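Local atomic coordinates of leucine aminopeptidase (Parabacteroides distasonis, PDB entry 3TC8), a protein that binds zinc and probably works as an M28-family exopeptidase, perhaps with aminopeptidase or glutaminyl-peptide cyclotransferase activity. Residues 197-202 and 263-268; 20-25 and 132-137; 236-241 and 292-297. All blocks are in the same frame, centred on the assembly; numbering follows the deposited sequence.

In the fold
Contact 1 lies deepest: two neighbouring parallel strands of the central sheet, hydrogen-bonded along their backbones and leading to the zinc region. Contacts 2 and 3 are buried as well but sit farther out, where extended segments meet helices, and away from the metal. Contact 2 fits the N-terminal segment against helix 125-144, whose Ala134 and Leu135 pack on Leu199 of contact 1. Contact 3 sets an aromatic pair against helix 292-308, and Lys296 of that helix forms a salt bridge with Asp21 of contact 2. The chemistry shifts accordingly, from a backbone ladder (contact 1) to a carboxylate at a helix start (contact 2) to aromatic packing with a water bridge (contact 3).

Contact 1: residues 197-202 and 263-268; sequences ILLDMV and IDIINY
Leu198 and Ile265 are joined through their backbones in a parallel beta ladder between strands 195-200 and 262-266, the latter an outermost strand of the mixed sheet in this alpha/beta exopeptidase of the M28 family. The strand directions differ by 23°. Leu198 N donates to Ile263 O (2.8 Å), Leu198 O accepts Ile265 N (2.9 Å), and Ile265 O in turn receives Asp200 N (3.0 Å); all three bonds are nearly straight. Ile197, Leu199, Ile263 and Ile265 share one face of the sheet. There Ile265 carries the packing: with CG1 opposite its carbonyl carbon (chi1 -56°), its CD1 touches both Ile197 CG2 (3.6 Å) and Leu199 CD2 (3.7 Å) on the adjacent strand. Ile265 runs alongside Leu199 but slants across Ile197, while its CG2 branch faces Val202 CG1. Helix 213-233 packs on Ile263 and helix 125-144 on Leu199. Leu198, Asp200, Asp264 and Ile266 project from the opposite face. Leu198 and Asp264 lie alongside each other and point the same way; OD1 of Asp264 rests 3.5 Å from Leu198 CD2. Asp200 runs beside Ile266, whose CD1 touches the carboxylate, and also meets the zinc ligand Asp127. Asp249 brings a third carboxylate close to those of Asp200 and Asp264. Cut back to an alanine, Asp264 would probably leave a gap beside Leu198 CD2 and remove one carboxylate from this acidic group. Past the strands, Asn267 has its OD1 bonded to Thr208 N, and its own N reaches selenomethionine Met201 O (3.2 Å) in a bent bond. Water 1 spans the same corner, accepting from Asn267 ND2 at 3.0 Å and donating weakly to Met201 O.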
ATOM      1  N   ILE A 197       1.446   2.622   8.963  1.00  7.48           N
ATOM      2  CA  ILE A 197       2.429   1.951   8.126  1.00  7.72           C
ATOM      3  C   ILE A 197       1.803   1.720   6.752  1.00  6.93           C
ATOM      4  O   ILE A 197       0.774   1.040   6.642  1.00  7.55           O
ATOM      5  CB  ILE A 197       2.920   0.606   8.675  1.00  7.47           C
ATOM      6  CG1 ILE A 197       3.554   0.793  10.077  1.00  8.66           C
ATOM      7  CG2 ILE A 197       3.897  -0.033   7.714  1.00  9.23           C
ATOM      8  CD1 ILE A 197       3.865  -0.559  10.739  1.00 10.62           C
ATOM      9  N   LEU A 198       2.400   2.307   5.721  1.00  7.47           N
ATOM     10  CA  LEU A 198       2.079   2.086   4.323  1.00  7.08           C
ATOM     11  C   LEU A 198       2.996   1.012   3.758  1.00  6.99           C
ATOM     12  O   LEU A 198       4.197   1.081   3.934  1.00  7.76           O
ATOM     13  CB  LEU A 198       2.283   3.397   3.565  1.00  7.45           C
ATOM     14  CG  LEU A 198       2.222   3.348   2.036  1.00  7.44           C
ATOM     15  CD1 LEU A 198       0.881   2.837   1.521  1.00  8.91           C
ATOM     16  CD2 LEU A 198       2.502   4.716   1.464  1.00  8.74           C
ATOM     17  N   LEU A 199       2.425   0.063   3.030  1.00  7.05           N
ATOM     18  CA  LEU A 199       3.168  -0.908   2.262  1.00  7.38           C
ATOM     19  C   LEU A 199       2.953  -0.560   0.789  1.00  7.46           C
ATOM     20  O   LEU A 199       1.801  -0.533   0.324  1.00  7.97           O
ATOM     21  CB  LEU A 199       2.676  -2.326   2.509  1.00  7.93           C
ATOM     22  CG  LEU A 199       2.657  -2.812   3.976  1.00  8.77           C
ATOM     23  CD1 LEU A 199       2.212  -4.262   4.042  1.00  9.98           C
ATOM     24  CD2 LEU A 199       3.996  -2.565   4.614  1.00  9.60           C
ATOM     25  N   ASP A 200       4.020  -0.391   0.055  1.00  7.18           N
ATOM     26  CA  ASP A 200       3.941  -0.097  -1.379  1.00  7.91           C
ATOM     27  C   ASP A 200       5.102  -0.790  -2.080  1.00  7.95           C
ATOM     28  O   ASP A 200       6.232  -0.554  -1.688  1.00  9.40           O
ATOM     29  CB  ASP A 200       3.974   1.424  -1.584  1.00  9.42           C
ATOM     30  CG  ASP A 200       3.675   1.881  -2.988  1.00 10.46           C
ATOM     31  OD1 ASP A 200       3.283   1.077  -3.848  1.00 11.31           O
ATOM     32  OD2 ASP A 200       3.775   3.126  -3.277  1.00 11.01           O
HETATM   33  N   MSE A 201       4.840  -1.647  -3.053  1.00  7.80           N
HETATM   34  CA  MSE A 201       5.934  -2.358  -3.732  1.00  7.72           C
HETATM   35  C   MSE A 201       6.814  -3.145  -2.757  1.00  7.91           C
HETATM   36  O   MSE A 201       8.019  -2.908  -2.638  1.00  8.63           O
HETATM   37  CB  MSE A 201       6.767  -1.408  -4.649  1.00  8.23           C
HETATM   38  CG  MSE A 201       5.922  -0.820  -5.785  1.00  9.40           C
HETATM   39 SE   MSE A 201       6.861   0.196  -7.037  0.75 11.58          SE
HETATM   40  CE  MSE A 201       7.337  -1.118  -8.108  1.00 18.17           C
ATOM     41  N   VAL A 202       6.139  -4.047  -2.070  1.00  8.12           N
ATOM     42  CA  VAL A 202       6.728  -4.917  -1.069  1.00  8.51           C
ATOM     43  C   VAL A 202       6.779  -6.381  -1.498  1.00  8.70           C
ATOM     44  O   VAL A 202       6.937  -7.263  -0.664  1.00  9.64           O
ATOM     45  CB  VAL A 202       6.035  -4.772   0.296  1.00  8.18           C
ATOM     46  CG1 VAL A 202       6.256  -3.373   0.862  1.00  9.25           C
ATOM     47  CG2 VAL A 202       4.594  -5.168   0.223  1.00  8.87           C
ATOM     48  N   ILE A 263       4.811   5.905   8.133  1.00  8.47           N
ATOM     49  CA  ILE A 263       5.975   5.512   7.383  1.00  7.95           C
ATOM     50  C   ILE A 263       5.575   4.751   6.120  1.00  8.08           C
ATOM     51  O   ILE A 263       4.458   4.211   6.012  1.00  8.77           O
ATOM     52  CB  ILE A 263       6.918   4.652   8.246  1.00  9.02           C
ATOM     53  CG1 ILE A 263       6.404   3.223   8.463  1.00  9.81           C
ATOM     54  CG2 ILE A 263       7.227   5.363   9.585  1.00 10.17           C
ATOM     55  CD1 ILE A 263       7.469   2.276   9.020  1.00 11.26           C
ATOM     56  N   ASP A 264       6.538   4.675   5.198  1.00  8.25           N
ATOM     57  CA  ASP A 264       6.396   3.936   3.945  1.00  7.87           C
ATOM     58  C   ASP A 264       7.437   2.867   3.860  1.00  8.23           C
ATOM     59  O   ASP A 264       8.635   3.192   3.944  1.00  8.75           O
ATOM     60  CB  ASP A 264       6.522   4.912   2.766  1.00  8.41           C
ATOM     61  CG  ASP A 264       6.051   4.375   1.447  1.00  8.84           C
ATOM     62  OD1 ASP A 264       5.620   3.220   1.307  1.00  9.18           O
ATOM     63  OD2 ASP A 264       6.120   5.213   0.455  1.00  9.88           O
ATOM     64  N   ILE A 265       7.004   1.611   3.730  1.00  7.81           N
ATOM     65  CA  ILE A 265       7.863   0.474   3.454  1.00  7.61           C
ATOM     66  C   ILE A 265       7.714   0.231   1.961  1.00  7.27           C
ATOM     67  O   ILE A 265       6.647  -0.189   1.495  1.00  7.91           O
ATOM     68  CB  ILE A 265       7.445  -0.774   4.270  1.00  8.52           C
ATOM     69  CG1 ILE A 265       7.422  -0.478   5.779  1.00  8.63           C
ATOM     70  CG2 ILE A 265       8.351  -1.952   3.930  1.00  9.38           C
ATOM     71  CD1 ILE A 265       6.983  -1.600   6.645  1.00  9.33           C
ATOM     72  N   ILE A 266       8.779   0.495   1.214  1.00  8.12           N
ATOM     73  CA  ILE A 266       8.747   0.555  -0.250  1.00  8.68           C
ATOM     74  C   ILE A 266      10.090   0.221  -0.822  1.00  8.30           C
ATOM     75  O   ILE A 266      11.115   0.693  -0.339  1.00  8.94           O
ATOM     76  CB  ILE A 266       8.229   1.947  -0.739  1.00  8.71           C
ATOM     77  CG1 ILE A 266       8.234   2.019  -2.268  1.00 10.10           C
ATOM     78  CG2 ILE A 266       8.998   3.108  -0.131  1.00  9.94           C
ATOM     79  CD1 ILE A 266       7.446   3.197  -2.832  1.00 11.50           C
ATOM     80  N   ASN A 267      10.093  -0.595  -1.857  1.00  8.68           N
ATOM     81  CA  ASN A 267      11.330  -0.920  -2.571  0.50  9.18           C
ATOM     82  C   ASN A 267      11.906   0.354  -3.210  1.00  9.67           C
ATOM     83  O   ASN A 267      11.254   0.986  -4.047  1.00 10.90           O
ATOM     84  CB  ASN A 267      10.966  -1.999  -3.595  0.50 10.13           C
ATOM     85  CG  ASN A 267      12.172  -2.636  -4.276  0.50  9.46           C
ATOM     86  OD1 ASN A 267      13.343  -2.327  -3.966  0.50 10.21           O
ATOM     87  ND2 ASN A 267      11.883  -3.537  -5.219  0.50 11.26           N
ATOM     88  N   TYR A 268      13.123   0.718  -2.815  1.00  9.64           N
ATOM     89  CA  TYR A 268      13.834   1.855  -3.322  1.00 10.37           C
ATOM     90  C   TYR A 268      15.206   1.413  -3.766  1.00 11.22           C
ATOM     91  O   TYR A 268      15.889   0.672  -3.066  1.00 12.88           O
ATOM     92  CB  TYR A 268      13.991   2.910  -2.216  1.00 11.15           C
ATOM     93  CG  TYR A 268      14.847   4.096  -2.565  1.00 12.04           C
ATOM     94  CD1 TYR A 268      14.373   5.110  -3.387  1.00 13.73           C
ATOM     95  CD2 TYR A 268      16.109   4.244  -2.007  1.00 13.00           C
ATOM     96  CE1 TYR A 268      15.164   6.228  -3.689  1.00 15.95           C
ATOM     97  CE2 TYR A 268      16.903   5.343  -2.295  1.00 16.06           C
ATOM     98  CZ  TYR A 268      16.430   6.339  -3.123  1.00 16.13           C
ATOM     99  OH  TYR A 268      17.189   7.453  -3.420  1.00 21.35           O
TER
HETATM  100  O   HOH W   1       9.221  -4.644  -4.567  1.00 10.28           O

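Contact 2: residues 20-25 and 132-137; sequences PDFNAD and VGALLE
Phe22 and Glu137 bring the two backbones closest, with their CA atoms 6.7 Å apart. Residues 20-23 are extended and lead into helix 24-36, with Asn23 at its N-cap; residues 132-137 are a piece of helix 125-144, held by the regular bonds of Leu136 N to Val132 O and Glu137 N to Gly133 O. The approach is therefore that of a helix flank to a helix start, and one hydrogen bond joins them directly: Asn23 N to Glu137 OE2, 2.9 Å. The N-H meets OE2 from above the carboxylate plane. In Glu137, CG stands anti to the backbone N (chi1 174°) and lies over a face of the Phe22 ring, and a bend at chi2 turns the carboxylate to the N-cap residue. That CH-pi contact has CG 3.8 Å from the centroid of the Phe22 ring and 23° off the ring normal, offset toward the rim. The ring stands almost upright to the carboxylate, their planes 84° apart. At its edge, Phe22 CE2 approaches the backbone oxygen of Ala134 (Ala134 O, 3.5 Å), while Phe22 CZ meets Ala134 CB at 4.1 Å. The carboxylate has further partners: OE1 takes Ser26 OG and a salt bridge from Arg140 NE, and OE2 takes Gln141 NE2. These would fix its rotation, and the start of helix 24-36 would probably favour its negative charge. Asn23 OD1 turns to Ser26 N. This is an asparagine N-cap supplemented from outside: the side chain caps the first turn, while a glutamate of another helix takes the N-cap residue's own N-H and joins the N-terminal helix to helix 125-144.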
ATOM      1  N   PRO A  20       1.410 -14.076  15.399  1.00 10.97           N
ATOM      2  CA  PRO A  20       1.038 -15.003  14.364  1.00 11.22           C
ATOM      3  C   PRO A  20       2.097 -15.134  13.277  1.00 10.42           C
ATOM      4  O   PRO A  20       2.914 -14.254  13.055  1.00 11.20           O
ATOM      5  CB  PRO A  20      -0.240 -14.375  13.802  1.00 13.40           C
ATOM      6  CG  PRO A  20      -0.753 -13.506  14.793  1.00 14.33           C
ATOM      7  CD  PRO A  20       0.426 -13.002  15.546  1.00 12.45           C
ATOM      8  N   ASP A  21       1.989 -16.231  12.541  1.00 10.64           N
ATOM      9  CA  ASP A  21       2.855 -16.571  11.421  0.50 10.08           C
ATOM     10  C   ASP A  21       2.232 -16.029  10.125  1.00 10.72           C
ATOM     11  O   ASP A  21       1.155 -16.497   9.710  1.00 13.05           O
ATOM     12  CB  ASP A  21       2.905 -18.109  11.399  0.50 10.71           C
ATOM     13  CG  ASP A  21       3.963 -18.691  10.504  0.50 12.82           C
ATOM     14  OD1 ASP A  21       4.548 -17.982   9.667  0.50 13.14           O
ATOM     15  OD2 ASP A  21       4.191 -19.920  10.604  0.50 16.55           O
ATOM     16  N   PHE A  22       2.869 -15.090   9.464  1.00  9.29           N
ATOM     17  CA  PHE A  22       2.442 -14.589   8.163  1.00  9.39           C
ATOM     18  C   PHE A  22       2.693 -15.701   7.137  1.00  8.85           C
ATOM     19  O   PHE A  22       3.825 -16.164   6.961  1.00  9.97           O
ATOM     20  CB  PHE A  22       3.283 -13.376   7.820  1.00  9.73           C
ATOM     21  CG  PHE A  22       2.980 -12.721   6.469  1.00  7.89           C
ATOM     22  CD1 PHE A  22       3.655 -13.113   5.330  1.00  9.37           C
ATOM     23  CD2 PHE A  22       2.081 -11.685   6.398  1.00  8.49           C
ATOM     24  CE1 PHE A  22       3.433 -12.460   4.138  1.00  9.06           C
ATOM     25  CE2 PHE A  22       1.863 -11.023   5.187  1.00  8.62           C
ATOM     26  CZ  PHE A  22       2.562 -11.412   4.083  1.00  8.44           C
ATOM     27  N   ASN A  23       1.643 -16.110   6.427  1.00  8.52           N
ATOM     28  CA  ASN A  23       1.768 -17.148   5.413  1.00  8.94           C
ATOM     29  C   ASN A  23       2.039 -16.481   4.077  1.00  9.35           C
ATOM     30  O   ASN A  23       1.132 -15.893   3.455  1.00  9.22           O
ATOM     31  CB  ASN A  23       0.472 -17.973   5.401  1.00  9.94           C
ATOM     32  CG  ASN A  23       0.476 -19.123   4.439  1.00 11.45           C
ATOM     33  OD1 ASN A  23       1.005 -19.063   3.366  1.00 14.03           O
ATOM     34  ND2 ASN A  23      -0.315 -20.125   4.777  1.00 16.36           N
ATOM     35  N   ALA A  24       3.289 -16.556   3.621  1.00  9.23           N
ATOM     36  CA  ALA A  24       3.679 -15.869   2.399  1.00  9.87           C
ATOM     37  C   ALA A  24       3.042 -16.496   1.163  1.00  9.50           C
ATOM     38  O   ALA A  24       2.782 -15.772   0.190  1.00 10.11           O
ATOM     39  CB  ALA A  24       5.174 -15.807   2.273  1.00 12.36           C
ATOM     40  N   ASP A  25       2.790 -17.802   1.151  1.00 10.04           N
ATOM     41  CA  ASP A  25       2.071 -18.454   0.051  0.50  9.45           C
ATOM     42  C   ASP A  25       0.705 -17.831  -0.092  1.00  9.56           C
ATOM     43  O   ASP A  25       0.215 -17.580  -1.196  1.00  9.89           O
ATOM     44  CB  ASP A  25       1.851 -19.960   0.303  0.50 10.63           C
ATOM     45  CG  ASP A  25       3.088 -20.814   0.035  0.50 11.04           C
ATOM     46  OD1 ASP A  25       4.064 -20.373  -0.620  0.50 12.86           O
ATOM     47  OD2 ASP A  25       3.043 -21.995   0.471  0.50 15.83           O
ATOM     48  N   VAL A 132      -1.440  -4.674  -0.893  1.00  7.21           N
ATOM     49  CA  VAL A 132      -2.784  -5.142  -0.553  1.00  7.37           C
ATOM     50  C   VAL A 132      -2.756  -6.630  -0.181  1.00  6.80           C
ATOM     51  O   VAL A 132      -3.402  -7.043   0.758  1.00  7.75           O
ATOM     52  CB  VAL A 132      -3.757  -4.908  -1.726  1.00  7.32           C
ATOM     53  CG1 VAL A 132      -5.085  -5.546  -1.506  1.00  8.73           C
ATOM     54  CG2 VAL A 132      -3.907  -3.388  -1.966  1.00  8.94           C
ATOM     55  N   GLY A 133      -1.976  -7.429  -0.917  1.00  7.38           N
ATOM     56  CA  GLY A 133      -1.922  -8.865  -0.605  1.00  8.18           C
ATOM     57  C   GLY A 133      -1.260  -9.136   0.736  1.00  7.59           C
ATOM     58  O   GLY A 133      -1.726 -10.001   1.489  1.00  7.87           O
ATOM     59  N   ALA A 134      -0.194  -8.401   1.050  1.00  7.63           N
ATOM     60  CA  ALA A 134       0.432  -8.500   2.356  1.00  7.82           C
ATOM     61  C   ALA A 134      -0.558  -8.100   3.447  1.00  7.18           C
ATOM     62  O   ALA A 134      -0.670  -8.765   4.489  1.00  7.61           O
ATOM     63  CB  ALA A 134       1.703  -7.721   2.440  1.00  8.58           C
ATOM     64  N   LEU A 135      -1.277  -6.995   3.242  1.00  7.22           N
ATOM     65  CA  LEU A 135      -2.250  -6.556   4.227  1.00  7.46           C
ATOM     66  C   LEU A 135      -3.420  -7.509   4.367  1.00  7.56           C
ATOM     67  O   LEU A 135      -3.939  -7.669   5.480  1.00  7.66           O
ATOM     68  CB  LEU A 135      -2.761  -5.156   3.921  1.00  7.77           C
ATOM     69  CG  LEU A 135      -1.765  -4.024   4.163  1.00  8.29           C
ATOM     70  CD1 LEU A 135      -2.381  -2.663   3.886  1.00 11.03           C
ATOM     71  CD2 LEU A 135      -1.152  -4.030   5.571  1.00 10.70           C
ATOM     72  N   LEU A 136      -3.875  -8.159   3.303  1.00  7.13           N
ATOM     73  CA  LEU A 136      -4.897  -9.154   3.422  1.00  7.85           C
ATOM     74  C   LEU A 136      -4.442 -10.303   4.294  1.00  7.16           C
ATOM     75  O   LEU A 136      -5.212 -10.775   5.128  1.00  7.84           O
ATOM     76  CB  LEU A 136      -5.381  -9.687   2.061  1.00  8.18           C
ATOM     77  CG  LEU A 136      -6.245  -8.715   1.241  1.00  8.89           C
ATOM     78  CD1 LEU A 136      -6.364  -9.272  -0.187  1.00 10.34           C
ATOM     79  CD2 LEU A 136      -7.655  -8.567   1.865  1.00  9.47           C
ATOM     80  N   GLU A 137      -3.219 -10.768   4.114  1.00  7.11           N
ATOM     81  CA  GLU A 137      -2.722 -11.852   4.946  1.00  8.02           C
ATOM     82  C   GLU A 137      -2.551 -11.424   6.398  1.00  7.76           C
ATOM     83  O   GLU A 137      -2.885 -12.165   7.330  1.00  8.43           O
ATOM     84  CB  GLU A 137      -1.452 -12.410   4.348  1.00  8.49           C
ATOM     85  CG  GLU A 137      -0.761 -13.459   5.199  1.00  8.92           C
ATOM     86  CD  GLU A 137      -1.615 -14.666   5.552  1.00  9.10           C
ATOM     87  OE1 GLU A 137      -2.641 -14.925   4.877  1.00  9.54           O
ATOM     88  OE2 GLU A 137      -1.220 -15.432   6.486  1.00 10.41           O
TER

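Contact 3: residues 236-241 and 292-297; sequences GKYFIN and RETLKA
Tyr238 lies against helix 292-308 and meets three of its residues, Glu293, Thr294 and Ala297. Backbone hydrogen bonds of Tyr238 and Ile240 with Phe209 pair strand 239-240 with strand 209-211, so the contact sets this short strand pair against the helix. The apolar contact is Tyr238 CD2 on Ala297 CB, 3.5 Å apart; CG opposite the carbonyl carbon (chi1 -63°) directs the ring there. Van der Waals contacts with polar atoms, not hydrogen bonds, follow one turn earlier: Tyr238 OH sits 3.6 Å from Glu293 CB, and Tyr238 CE1 lies 3.5 Å from Thr294 OG1. The second aromatic contact is of a different kind: Phe239 offers its edge, CE1 being 3.6 Å from Ala297 O and that oxygen near the ring plane. Edge C-H groups carry slight positive charge, which suits a carbonyl oxygen; Ala297 O also accepts from Thr301 OG1. Phe239 is held edge-to-face by Phe209 and Trp227. Polar links across the contact run through solvent. Water 2 lies in the ring plane of Tyr238, 2.7 Å from its OH, and donates to Thr294 OG1 at 3.0 Å. Thr294 OG1 is further bonded to Gly204 O. On its own side of the contact, Lys237 NZ makes a weak hydrogen bond to Tyr238 OH. With no direct hydrogen bond between the segments, this junction relies on ring packing against a small alanine methyl, and water 2, with the weak bond from Lys237, gives the tyrosine hydroxyl polar partners.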
ATOM      1  N   GLY A 236      17.120  -8.179   7.821  1.00 12.86           N
ATOM      2  CA  GLY A 236      17.945  -7.026   7.486  1.00 13.72           C
ATOM      3  C   GLY A 236      18.431  -6.936   6.074  1.00 14.73           C
ATOM      4  O   GLY A 236      18.791  -5.849   5.633  1.00 16.29           O
ATOM      5  N   LYS A 237      18.388  -8.023   5.306  1.00 14.13           N
ATOM      6  CA  LYS A 237      18.745  -7.912   3.873  1.00 15.17           C
ATOM      7  C   LYS A 237      17.656  -7.228   3.059  1.00 12.73           C
ATOM      8  O   LYS A 237      17.909  -6.784   1.951  1.00 14.11           O
ATOM      9  CB  LYS A 237      19.099  -9.231   3.264  1.00 17.73           C
ATOM     10  CG  LYS A 237      17.996 -10.154   3.054  1.00 24.21           C
ATOM     11  CD  LYS A 237      18.571 -11.547   2.829  1.00 30.62           C
ATOM     12  CE  LYS A 237      17.539 -12.523   2.303  1.00 32.83           C
ATOM     13  NZ  LYS A 237      17.397 -12.364   0.838  1.00 31.87           N
ATOM     14  N   TYR A 238      16.453  -7.144   3.623  1.00 11.57           N
ATOM     15  CA  TYR A 238      15.352  -6.395   3.060  1.00 10.70           C
ATOM     16  C   TYR A 238      15.198  -5.019   3.669  1.00 10.73           C
ATOM     17  O   TYR A 238      15.024  -4.049   2.947  1.00 11.62           O
ATOM     18  CB  TYR A 238      14.018  -7.163   3.190  1.00 10.91           C
ATOM     19  CG  TYR A 238      13.998  -8.453   2.427  1.00 10.25           C
ATOM     20  CD1 TYR A 238      13.744  -8.460   1.058  1.00 11.56           C
ATOM     21  CD2 TYR A 238      14.325  -9.646   3.029  1.00 12.45           C
ATOM     22  CE1 TYR A 238      13.761  -9.657   0.347  1.00 11.95           C
ATOM     23  CE2 TYR A 238      14.343 -10.836   2.313  1.00 12.71           C
ATOM     24  CZ  TYR A 238      14.102 -10.831   0.976  1.00 11.82           C
ATOM     25  OH  TYR A 238      14.145 -12.025   0.282  1.00 14.97           O
ATOM     26  N   PHE A 239      15.216  -4.923   5.000  1.00 10.55           N
ATOM     27  CA  PHE A 239      15.113  -3.650   5.692  1.00 10.17           C
ATOM     28  C   PHE A 239      16.491  -3.091   5.913  1.00 11.20           C
ATOM     29  O   PHE A 239      17.133  -3.348   6.936  1.00 12.95           O
ATOM     30  CB  PHE A 239      14.346  -3.825   7.003  1.00 10.53           C
ATOM     31  CG  PHE A 239      12.878  -4.085   6.807  1.00  9.33           C
ATOM     32  CD1 PHE A 239      12.389  -5.358   6.533  1.00  9.59           C
ATOM     33  CD2 PHE A 239      11.947  -3.066   6.949  1.00  9.66           C
ATOM     34  CE1 PHE A 239      11.037  -5.595   6.350  1.00  9.40           C
ATOM     35  CE2 PHE A 239      10.621  -3.292   6.775  1.00  9.88           C
ATOM     36  CZ  PHE A 239      10.177  -4.545   6.488  1.00  9.70           C
ATOM     37  N   ILE A 240      16.932  -2.301   4.957  1.00 11.32           N
ATOM     38  CA  ILE A 240      18.328  -1.802   4.916  1.00 12.08           C
ATOM     39  C   ILE A 240      18.467  -0.692   5.949  1.00 12.87           C
ATOM     40  O   ILE A 240      17.636   0.230   5.988  1.00 11.80           O
ATOM     41  CB  ILE A 240      18.684  -1.247   3.533  1.00 11.98           C
ATOM     42  CG1 ILE A 240      18.329  -2.248   2.424  1.00 13.30           C
ATOM     43  CG2 ILE A 240      20.160  -0.878   3.490  1.00 14.45           C
ATOM     44  CD1 ILE A 240      18.964  -3.626   2.540  1.00 16.19           C
ATOM     45  N   ASN A 241      19.500  -0.773   6.791  1.00 13.91           N
ATOM     46  CA  ASN A 241      19.700   0.178   7.859  0.60 15.40           C
ATOM     47  C   ASN A 241      20.410   1.412   7.332  1.00 16.02           C
ATOM     48  O   ASN A 241      21.577   1.683   7.687  1.00 19.48           O
ATOM     49  CB  ASN A 241      20.509  -0.468   8.979  0.60 16.79           C
ATOM     50  CG  ASN A 241      20.355   0.279  10.311  0.60 19.48           C
ATOM     51  OD1 ASN A 241      19.382   1.033  10.529  0.60 18.63           O
ATOM     52  ND2 ASN A 241      21.315   0.056  11.218  0.60 21.85           N
ATOM     53  N   ARG A 292       7.773 -14.680  -2.653  1.00  9.77           N
ATOM     54  CA  ARG A 292       7.283 -15.036  -1.345  1.00 10.18           C
ATOM     55  C   ARG A 292       8.242 -14.599  -0.236  1.00 10.41           C
ATOM     56  O   ARG A 292       7.788 -14.267   0.852  1.00 11.91           O
ATOM     57  CB  ARG A 292       7.013 -16.523  -1.281  1.00 10.36           C
ATOM     58  CG  ARG A 292       5.827 -16.944  -2.060  1.00 10.75           C
ATOM     59  CD  ARG A 292       5.809 -18.447  -2.300  1.00 12.38           C
ATOM     60  NE  ARG A 292       4.617 -18.911  -3.023  1.00 14.12           N
ATOM     61  CZ  ARG A 292       4.479 -18.887  -4.331  1.00 13.15           C
ATOM     62  NH1 ARG A 292       5.445 -18.406  -5.098  1.00 13.52           N
ATOM     63  NH2 ARG A 292       3.387 -19.389  -4.886  1.00 15.74           N
ATOM     64  N   GLU A 293       9.538 -14.696  -0.469  1.00 10.43           N
ATOM     65  CA  GLU A 293      10.482 -14.327   0.580  0.50 10.90           C
ATOM     66  C   GLU A 293      10.390 -12.826   0.892  1.00 10.33           C
ATOM     67  O   GLU A 293      10.487 -12.427   2.052  1.00 10.80           O
ATOM     68  CB  GLU A 293      11.899 -14.786   0.236  0.50 11.41           C
ATOM     69  CG  GLU A 293      12.171 -16.287   0.447  0.50 13.56           C
ATOM     70  CD  GLU A 293      11.222 -17.227  -0.285  0.50 16.49           C
ATOM     71  OE1 GLU A 293      10.380 -17.903   0.378  0.50 17.98           O
ATOM     72  OE2 GLU A 293      11.335 -17.334  -1.530  0.50 20.05           O
ATOM     73  N   THR A 294      10.219 -11.990  -0.140  1.00 10.01           N
ATOM     74  CA  THR A 294      10.059 -10.562   0.114  1.00  9.65           C
ATOM     75  C   THR A 294       8.773 -10.298   0.890  1.00  9.02           C
ATOM     76  O   THR A 294       8.757  -9.548   1.860  1.00  9.46           O
ATOM     77  CB  THR A 294      10.039  -9.770  -1.203  1.00  9.54           C
ATOM     78  OG1 THR A 294      11.206 -10.142  -1.936  1.00 10.60           O
ATOM     79  CG2 THR A 294       9.998  -8.295  -0.964  1.00 10.16           C
ATOM     80  N   LEU A 295       7.658 -10.884   0.426  1.00  9.17           N
ATOM     81  CA  LEU A 295       6.398 -10.692   1.121  1.00  8.47           C
ATOM     82  C   LEU A 295       6.502 -11.127   2.579  1.00  8.55           C
ATOM     83  O   LEU A 295       5.960 -10.462   3.443  1.00  9.08           O
ATOM     84  CB  LEU A 295       5.308 -11.473   0.397  1.00  8.55           C
ATOM     85  CG  LEU A 295       4.867 -10.977  -0.971  1.00  8.39           C
ATOM     86  CD1 LEU A 295       3.993 -11.988  -1.673  1.00 10.30           C
ATOM     87  CD2 LEU A 295       4.135  -9.614  -0.885  1.00 10.31           C
ATOM     88  N   LYS A 296       7.161 -12.258   2.828  1.00  8.92           N
ATOM     89  CA  LYS A 296       7.335 -12.746   4.193  1.00  9.17           C
ATOM     90  C   LYS A 296       8.068 -11.732   5.048  1.00  8.87           C
ATOM     91  O   LYS A 296       7.689 -11.473   6.203  1.00  9.01           O
ATOM     92  CB  LYS A 296       8.090 -14.079   4.156  1.00 10.02           C
ATOM     93  CG  LYS A 296       8.360 -14.681   5.546  1.00 10.31           C
ATOM     94  CD  LYS A 296       7.124 -15.005   6.333  1.00  9.84           C
ATOM     95  CE  LYS A 296       7.441 -15.885   7.505  1.00 10.38           C
ATOM     96  NZ  LYS A 296       6.277 -16.142   8.393  1.00 10.74           N
ATOM     97  N   ALA A 297       9.161 -11.181   4.532  1.00  9.09           N
ATOM     98  CA  ALA A 297       9.957 -10.227   5.311  1.00  9.13           C
ATOM     99  C   ALA A 297       9.111  -9.014   5.694  1.00  9.26           C
ATOM    100  O   ALA A 297       9.117  -8.580   6.838  1.00  9.23           O
ATOM    101  CB  ALA A 297      11.186  -9.803   4.519  1.00 11.26           C
TER
HETATM  102  O   HOH W   2      13.503 -11.982  -2.342  1.00 15.07           O